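Oxidoreductase (Azotobacter vinelandii, PDB 7D5M) binds NAD+ and, as a homolog of inositol dehydrogenase, probably catalyses NAD-dependent oxidation of a polyol or sugar-like substrate. Local coordinates at residues A[172-177]-A[260-265]; A[229-234]-A[243-248]. All coordinates share one frame; numbering follows the deposited sequence.

Contact 1. Residues A[172-177]-A[260-265]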
ATOM      1  N   PHE A 172     -10.781   6.789 -14.941  1.00 11.21           N
ATOM      2  CA  PHE A 172     -11.862   6.748 -13.935  1.00 11.06           C
ATOM      3  C   PHE A 172     -12.617   5.455 -14.218  1.00 11.09           C
ATOM      4  O   PHE A 172     -13.452   5.429 -15.131  1.00 10.53           O
ATOM      5  CB  PHE A 172     -12.701   8.026 -13.968  1.00 11.68           C
ATOM      6  CG  PHE A 172     -13.524   8.259 -12.726  1.00 11.69           C
ATOM      7  CD1 PHE A 172     -13.894   7.212 -11.895  1.00 12.60           C
ATOM      8  CD2 PHE A 172     -13.942   9.539 -12.393  1.00 12.66           C
ATOM      9  CE1 PHE A 172     -14.666   7.438 -10.767  1.00 12.29           C
ATOM     10  CE2 PHE A 172     -14.726   9.760 -11.273  1.00 12.59           C
ATOM     11  CZ  PHE A 172     -15.075   8.713 -10.453  1.00 12.48           C
ATOM     12  N   ALA A 173     -12.232   4.390 -13.522  1.00 10.73           N
ATOM     13  CA  ALA A 173     -12.629   3.001 -13.834  1.00 10.86           C
ATOM     14  C   ALA A 173     -13.120   2.327 -12.556  1.00 10.93           C
ATOM     15  O   ALA A 173     -12.296   1.798 -11.799  1.00 10.82           O
ATOM     16  CB  ALA A 173     -11.462   2.263 -14.444  1.00 10.80           C
ATOM     17  N   HIS A 174     -14.430   2.383 -12.324  1.00 10.75           N
ATOM     18  CA  HIS A 174     -15.120   1.745 -11.180  1.00 10.81           C
ATOM     19  C   HIS A 174     -15.938   0.555 -11.692  1.00 10.88           C
ATOM     20  O   HIS A 174     -16.096   0.418 -12.911  1.00 10.47           O
ATOM     21  CB  HIS A 174     -15.981   2.768 -10.432  1.00 11.02           C
ATOM     22  CG  HIS A 174     -17.186   3.199 -11.188  1.00 11.26           C
ATOM     23  ND1 HIS A 174     -18.369   2.480 -11.163  1.00 11.84           N
ATOM     24  CD2 HIS A 174     -17.400   4.267 -11.981  1.00 11.73           C
ATOM     25  CE1 HIS A 174     -19.266   3.099 -11.915  1.00 12.14           C
ATOM     26  NE2 HIS A 174     -18.698   4.211 -12.407  1.00 11.72           N
ATOM     27  N   GLY A 175     -16.424  -0.285 -10.780  1.00 10.97           N
ATOM     28  CA  GLY A 175     -17.107  -1.532 -11.148  1.00 11.23           C
ATOM     29  C   GLY A 175     -18.576  -1.532 -10.771  1.00 11.39           C
ATOM     30  O   GLY A 175     -19.201  -2.590 -10.894  1.00 11.39           O
ATOM     31  N   PHE A 176     -19.144  -0.410 -10.326  1.00 11.94           N
ATOM     32  CA  PHE A 176     -20.510  -0.445  -9.740  1.00 12.46           C
ATOM     33  C   PHE A 176     -21.548  -0.876 -10.773  1.00 12.89           C
ATOM     34  O   PHE A 176     -22.583  -1.379 -10.321  1.00 13.48           O
ATOM     35  CB  PHE A 176     -20.916   0.881  -9.106  1.00 12.86           C
ATOM     36  CG  PHE A 176     -20.176   1.137  -7.819  1.00 13.37           C
ATOM     37  CD1 PHE A 176     -20.480   0.440  -6.664  1.00 13.69           C
ATOM     38  CD2 PHE A 176     -19.149   2.058  -7.785  1.00 14.17           C
ATOM     39  CE1 PHE A 176     -19.774   0.672  -5.491  1.00 13.87           C
ATOM     40  CE2 PHE A 176     -18.459   2.305  -6.608  1.00 14.62           C
ATOM     41  CZ  PHE A 176     -18.763   1.600  -5.470  1.00 14.28           C
ATOM     42  N   HIS A 177     -21.298  -0.710 -12.073  1.00 13.21           N
ATOM     43  CA  HIS A 177     -22.291  -1.070 -13.123  1.00 13.88           C
ATOM     44  C   HIS A 177     -21.830  -2.286 -13.924  1.00 13.71           C
ATOM     45  O   HIS A 177     -22.260  -2.433 -15.073  1.00 13.05           O
ATOM     46  CB  HIS A 177     -22.631   0.168 -13.961  1.00 15.19           C
ATOM     47  CG  HIS A 177     -23.132   1.280 -13.104  1.00 16.70           C
ATOM     48  ND1 HIS A 177     -23.037   2.599 -13.468  1.00 18.10           N
ATOM     49  CD2 HIS A 177     -23.709   1.268 -11.883  1.00 18.54           C
ATOM     50  CE1 HIS A 177     -23.541   3.358 -12.507  1.00 19.48           C
ATOM     51  NE2 HIS A 177     -23.956   2.562 -11.519  1.00 18.94           N
ATOM     52  N   SER A 260     -12.013   5.118 -19.376  1.00 10.92           N
ATOM     53  CA  SER A 260     -13.328   5.404 -18.747  1.00 10.96           C
ATOM     54  C   SER A 260     -14.067   4.081 -18.541  1.00 10.83           C
ATOM     55  O   SER A 260     -14.189   3.334 -19.525  1.00 10.88           O
ATOM     56  CB  SER A 260     -14.149   6.350 -19.606  1.00 10.71           C
ATOM     57  OG  SER A 260     -13.422   7.526 -19.927  1.00 11.17           O
ATOM     58  N   SER A 261     -14.545   3.768 -17.334  1.00 10.65           N
ATOM     59  CA  SER A 261     -15.244   2.473 -17.128  1.00 10.73           C
ATOM     60  C   SER A 261     -16.196   2.514 -15.938  1.00 10.38           C
ATOM     61  O   SER A 261     -15.864   3.139 -14.916  1.00 10.26           O
ATOM     62  CB  SER A 261     -14.251   1.342 -16.997  1.00 10.72           C
ATOM     63  OG  SER A 261     -14.910   0.091 -17.096  1.00 11.08           O
ATOM     64  N   ALA A 262     -17.337   1.846 -16.085  1.00 10.34           N
ATOM     65  CA  ALA A 262     -18.276   1.541 -14.991  1.00 10.35           C
ATOM     66  C   ALA A 262     -18.348   0.026 -14.789  1.00 10.41           C
ATOM     67  O   ALA A 262     -19.151  -0.407 -13.957  1.00 10.20           O
ATOM     68  CB  ALA A 262     -19.628   2.134 -15.299  1.00 10.25           C
ATOM     69  N   VAL A 263     -17.498  -0.742 -15.479  1.00 10.89           N
ATOM     70  CA  VAL A 263     -17.528  -2.235 -15.457  1.00 11.17           C
ATOM     71  C   VAL A 263     -16.157  -2.793 -15.036  1.00 11.15           C
ATOM     72  O   VAL A 263     -15.885  -3.989 -15.286  1.00 10.73           O
ATOM     73  CB  VAL A 263     -17.997  -2.780 -16.819  1.00 11.90           C
ATOM     74  CG1 VAL A 263     -19.398  -2.294 -17.129  1.00 11.94           C
ATOM     75  CG2 VAL A 263     -17.049  -2.421 -17.948  1.00 12.11           C
ATOM     76  N   ASN A 264     -15.336  -1.987 -14.360  1.00 10.54           N
ATOM     77  CA  ASN A 264     -14.057  -2.467 -13.786  1.00 10.22           C
ATOM     78  C   ASN A 264     -14.366  -3.181 -12.467  1.00 10.25           C
ATOM     79  O   ASN A 264     -14.186  -2.582 -11.381  1.00  9.88           O
ATOM     80  CB  ASN A 264     -13.059  -1.324 -13.635  1.00 10.18           C
ATOM     81  CG  ASN A 264     -11.750  -1.800 -13.060  1.00 10.34           C
ATOM     82  OD1 ASN A 264     -11.450  -2.994 -13.111  1.00 10.24           O
ATOM     83  ND2 ASN A 264     -10.981  -0.866 -12.515  1.00 10.32           N
ATOM     84  N   ALA A 265     -14.844  -4.423 -12.557  1.00 10.45           N
ATOM     85  CA  ALA A 265     -15.378  -5.198 -11.422  1.00 10.71           C
ATOM     86  C   ALA A 265     -14.396  -5.133 -10.247  1.00 10.52           C
ATOM     87  O   ALA A 265     -13.208  -5.395 -10.465  1.00 10.93           O
ATOM     88  CB  ALA A 265     -15.649  -6.621 -11.849  1.00 10.71           C
TER
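Ala262 lies over one face of the His174 imidazole, its CA 3.8 Å from the ring centroid in a CH-pi contact, while Ala262 CB reaches the ring atom His174 CE1 at 3.5 Å. The pair sits where two parallel strands, 165-173 and 255-261, run out of the mixed sheet of the C-terminal alpha/beta domain of this Gfo/Idh/MocA-type oxidoreductase. The last rungs are Ser261 N to Phe172 O (3.0 Å) and His174 N to Ser261 O (3.1 Å). Further along, the two chains stay joined: Asn264 N donates to His174 O, and His177 N reaches Ala262 O at 2.9 Å, nearly in line with the carbonyl. The His174 ring is set by chi1 of 71°, with CG between backbone N and carbonyl carbon, and its ND1 accepts Phe176 N in the ring plane. His177 ND1 is hydrogen-bonded to Tyr201 OH, and the His177 side chain lies near that of Arg191, an NAD-binding residue. Ser261 OG closes an ST turn by accepting Val263 N and is also hydrogen-bonded to Asn243 OD1. Asn264 OD1 takes Arg274 NE of the second subunit, while Asn264 ND2 donates to Ala173 O at 3.1 Å from 56° above the carbonyl plane.

Contact 2. Residues A[229-234]-A[243-248]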
ATOM      1  N   SER A 229     -12.064   4.035 -28.813  1.00 14.69           N
ATOM      2  CA  SER A 229     -12.722   2.724 -28.952  1.00 15.35           C
ATOM      3  C   SER A 229     -13.606   2.516 -27.719  1.00 14.80           C
ATOM      4  O   SER A 229     -13.079   2.592 -26.595  1.00 13.99           O
ATOM      5  CB  SER A 229     -11.684   1.657 -29.129  1.00 17.06           C
ATOM      6  OG  SER A 229     -12.211   0.403 -28.771  1.00 19.89           O
ATOM      7  N   ARG A 230     -14.910   2.328 -27.912  1.00 13.93           N
ATOM      8  CA  ARG A 230     -15.875   2.218 -26.795  1.00 13.99           C
ATOM      9  C   ARG A 230     -16.714   0.952 -26.946  1.00 13.77           C
ATOM     10  O   ARG A 230     -16.967   0.509 -28.091  1.00 13.65           O
ATOM     11  CB  ARG A 230     -16.719   3.489 -26.680  1.00 14.09           C
ATOM     12  CG  ARG A 230     -17.872   3.595 -27.669  1.00 14.79           C
ATOM     13  CD  ARG A 230     -18.602   4.922 -27.522  1.00 15.15           C
ATOM     14  NE  ARG A 230     -19.596   5.152 -28.565  1.00 15.51           N
ATOM     15  CZ  ARG A 230     -20.703   5.890 -28.441  1.00 15.79           C
ATOM     16  NH1 ARG A 230     -21.028   6.455 -27.286  1.00 15.31           N
ATOM     17  NH2 ARG A 230     -21.502   6.045 -29.488  1.00 15.70           N
ATOM     18  N   GLN A 231     -17.127   0.406 -25.806  1.00 13.52           N
ATOM     19  CA  GLN A 231     -17.872  -0.869 -25.725  1.00 13.71           C
ATOM     20  C   GLN A 231     -19.086  -0.698 -24.817  1.00 13.83           C
ATOM     21  O   GLN A 231     -19.037   0.104 -23.859  1.00 14.02           O
ATOM     22  CB  GLN A 231     -16.970  -1.992 -25.209  1.00 13.96           C
ATOM     23  CG  GLN A 231     -15.671  -2.147 -25.987  1.00 14.19           C
ATOM     24  CD  GLN A 231     -14.611  -1.153 -25.580  1.00 14.31           C
ATOM     25  OE1 GLN A 231     -14.437  -0.862 -24.399  1.00 14.75           O
ATOM     26  NE2 GLN A 231     -13.873  -0.651 -26.559  1.00 14.80           N
ATOM     27  N   SER A 232     -20.141  -1.453 -25.114  1.00 14.53           N
ATOM     28  CA  SER A 232     -21.292  -1.693 -24.220  1.00 14.76           C
ATOM     29  C   SER A 232     -21.215  -3.157 -23.785  1.00 15.48           C
ATOM     30  O   SER A 232     -21.708  -4.037 -24.524  1.00 15.65           O
ATOM     31  CB  SER A 232     -22.602  -1.349 -24.899  1.00 15.27           C
ATOM     32  OG  SER A 232     -22.533  -0.079 -25.535  1.00 16.50           O
ATOM     33  N   PHE A 233     -20.525  -3.437 -22.676  1.00 15.11           N
ATOM     34  CA  PHE A 233     -20.358  -4.825 -22.172  1.00 15.53           C
ATOM     35  C   PHE A 233     -21.698  -5.330 -21.635  1.00 15.89           C
ATOM     36  O   PHE A 233     -22.022  -6.513 -21.837  1.00 16.73           O
ATOM     37  CB  PHE A 233     -19.216  -4.907 -21.164  1.00 14.90           C
ATOM     38  CG  PHE A 233     -17.853  -4.918 -21.809  1.00 14.94           C
ATOM     39  CD1 PHE A 233     -17.429  -6.009 -22.561  1.00 14.71           C
ATOM     40  CD2 PHE A 233     -16.993  -3.842 -21.673  1.00 14.47           C
ATOM     41  CE1 PHE A 233     -16.177  -6.018 -23.154  1.00 14.70           C
ATOM     42  CE2 PHE A 233     -15.746  -3.846 -22.283  1.00 14.05           C
ATOM     43  CZ  PHE A 233     -15.334  -4.939 -23.014  1.00 14.58           C
ATOM     44  N   VAL A 234     -22.455  -4.460 -20.966  1.00 16.74           N
ATOM     45  CA  VAL A 234     -23.897  -4.710 -20.693  1.00 18.09           C
ATOM     46  C   VAL A 234     -24.636  -4.291 -21.965  1.00 19.40           C
ATOM     47  O   VAL A 234     -24.806  -3.092 -22.203  1.00 18.48           O
ATOM     48  CB  VAL A 234     -24.386  -4.003 -19.423  1.00 18.40           C
ATOM     49  CG1 VAL A 234     -25.875  -4.213 -19.207  1.00 18.65           C
ATOM     50  CG2 VAL A 234     -23.602  -4.475 -18.214  1.00 18.18           C
ATOM     51  N   ASN A 243     -17.561   1.289 -21.118  1.00 11.87           N
ATOM     52  CA  ASN A 243     -16.084   1.184 -21.119  1.00 12.14           C
ATOM     53  C   ASN A 243     -15.559   1.927 -22.338  1.00 12.10           C
ATOM     54  O   ASN A 243     -16.201   1.832 -23.399  1.00 11.52           O
ATOM     55  CB  ASN A 243     -15.650  -0.279 -21.133  1.00 12.49           C
ATOM     56  CG  ASN A 243     -14.190  -0.427 -20.775  1.00 12.80           C
ATOM     57  OD1 ASN A 243     -13.821  -0.224 -19.621  1.00 12.72           O
ATOM     58  ND2 ASN A 243     -13.361  -0.755 -21.756  1.00 12.45           N
ATOM     59  N   ALA A 244     -14.445   2.638 -22.212  1.00 11.61           N
ATOM     60  CA  ALA A 244     -13.840   3.314 -23.373  1.00 12.09           C
ATOM     61  C   ALA A 244     -12.347   3.549 -23.161  1.00 11.94           C
ATOM     62  O   ALA A 244     -11.895   3.746 -22.005  1.00 11.69           O
ATOM     63  CB  ALA A 244     -14.577   4.596 -23.648  1.00 11.95           C
ATOM     64  N   TYR A 245     -11.621   3.505 -24.270  1.00 11.95           N
ATOM     65  CA  TYR A 245     -10.194   3.868 -24.371  1.00 12.21           C
ATOM     66  C   TYR A 245     -10.083   5.076 -25.285  1.00 12.75           C
ATOM     67  O   TYR A 245     -10.460   4.971 -26.469  1.00 13.35           O
ATOM     68  CB  TYR A 245      -9.370   2.711 -24.933  1.00 12.19           C
ATOM     69  CG  TYR A 245      -9.605   1.434 -24.182  1.00 12.53           C
ATOM     70  CD1 TYR A 245      -8.897   1.158 -23.025  1.00 12.99           C
ATOM     71  CD2 TYR A 245     -10.557   0.520 -24.608  1.00 12.94           C
ATOM     72  CE1 TYR A 245      -9.123  -0.006 -22.312  1.00 13.44           C
ATOM     73  CE2 TYR A 245     -10.802  -0.639 -23.900  1.00 13.35           C
ATOM     74  CZ  TYR A 245     -10.074  -0.909 -22.755  1.00 13.47           C
ATOM     75  OH  TYR A 245     -10.321  -2.048 -22.048  1.00 13.99           O
ATOM     76  N   THR A 246      -9.542   6.170 -24.763  1.00 12.27           N
ATOM     77  CA  THR A 246      -9.241   7.369 -25.569  1.00 12.12           C
ATOM     78  C   THR A 246      -7.733   7.570 -25.608  1.00 12.85           C
ATOM     79  O   THR A 246      -7.122   7.778 -24.548  1.00 13.55           O
ATOM     80  CB  THR A 246      -9.954   8.616 -25.051  1.00 11.75           C
ATOM     81  OG1 THR A 246     -11.335   8.287 -24.942  1.00 11.62           O
ATOM     82  CG2 THR A 246      -9.732   9.796 -25.975  1.00 11.79           C
ATOM     83  N   LEU A 247      -7.158   7.504 -26.800  1.00 13.14           N
ATOM     84  CA  LEU A 247      -5.731   7.800 -27.016  1.00 13.75           C
ATOM     85  C   LEU A 247      -5.626   9.152 -27.726  1.00 14.12           C
ATOM     86  O   LEU A 247      -6.380   9.401 -28.711  1.00 14.82           O
ATOM     87  CB  LEU A 247      -5.097   6.665 -27.819  1.00 14.25           C
ATOM     88  CG  LEU A 247      -3.584   6.758 -27.980  1.00 15.15           C
ATOM     89  CD1 LEU A 247      -2.875   6.648 -26.637  1.00 15.28           C
ATOM     90  CD2 LEU A 247      -3.088   5.672 -28.920  1.00 16.10           C
ATOM     91  N   MET A 248      -4.760  10.015 -27.217  1.00 14.29           N
ATOM     92  CA  MET A 248      -4.630  11.406 -27.709  1.00 14.83           C
ATOM     93  C   MET A 248      -3.168  11.725 -28.010  1.00 14.90           C
ATOM     94  O   MET A 248      -2.272  11.279 -27.264  1.00 13.90           O
ATOM     95  CB  MET A 248      -5.161  12.374 -26.652  1.00 15.54           C
ATOM     96  CG  MET A 248      -6.507  11.958 -26.120  1.00 15.99           C
ATOM     97  SD  MET A 248      -7.258  13.238 -25.117  1.00 17.12           S
ATOM     98  CE  MET A 248      -6.218  13.215 -23.666  1.00 16.36           C
TER
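Asn243 ND2 donates to Gln231 OE1 at 2.9 Å in a nearly straight bond (169°), the acceptor lying in the Asn243 amide plane; the same nitrogen makes a weak second bond to Tyr245 OH. The two amide planes are turned 49° against each other. Gln231 reaches across because its chain bends at chi2 (81°), bringing the amide alongside the side chains of Asn243 and Tyr245, where OE1 also comes within 3.7 Å of Tyr245 CE2. At its other end the Asn243 amide is held too: OD1, bonded to Ser261 OG, also accepts from Trp259 NE1, so polar partners on both ends should fix its rotation. Phe233 presents its ring edge to Asn243, CE2 lying 3.7 Å from Asn243 CB, and one ring face covers Gln231 CB.

These side chains belong to an antiparallel beta hairpin of strands 223-231 and 243-250, in the large mixed sheet of the C-terminal domain. Ser229 and Tyr245 form a hydrogen-bonded pair, with Tyr245 N to Ser229 O at 2.9 Å and Ser229 N to Tyr245 O at 3.0 Å. Arg230 and Ala244 follow as a non-hydrogen-bonded pair, their CB atoms 3.9 Å apart. In the next hydrogen-bonded pair Gln231 N binds Asn243 O firmly, whereas the return bond from Asn243 N to Gln231 O is weak.

The two sheet faces differ in their surroundings. On the side of Arg230 and Ala244, helices 202-217 and 363-381 pack against the strands, and the extended Arg230 carries its guanidinium to salt bridges with Glu241 and Asp381. On the side of Gln231, Asn243 and Tyr245 the second subunit closes in: its Met167 packs on Asn243, its Met255 on Gln231, and its His169 NE2 bonds to Tyr245 OH.

Overall arrangement
From the N terminus the chain first builds the five-stranded parallel Rossmann sheet, then enters the mixed sheet through strand 165-173 and leaves it at 172-177. It then runs through helices 186-191, 194-197 and 202-217 before strand 223-231 opens contact 2. A short connection brings it back at 243-248, closing that hairpin, and strand 255-261 returns it beside 172-177 to complete contact 1. The small loop of contact 2 therefore falls within the larger one of contact 1. Strands 243-250 and 255-261 are sheet neighbours, so the contacts join directly, Ser260 O lying 2.8 Å from Ala244 N, and both abut the second subunit.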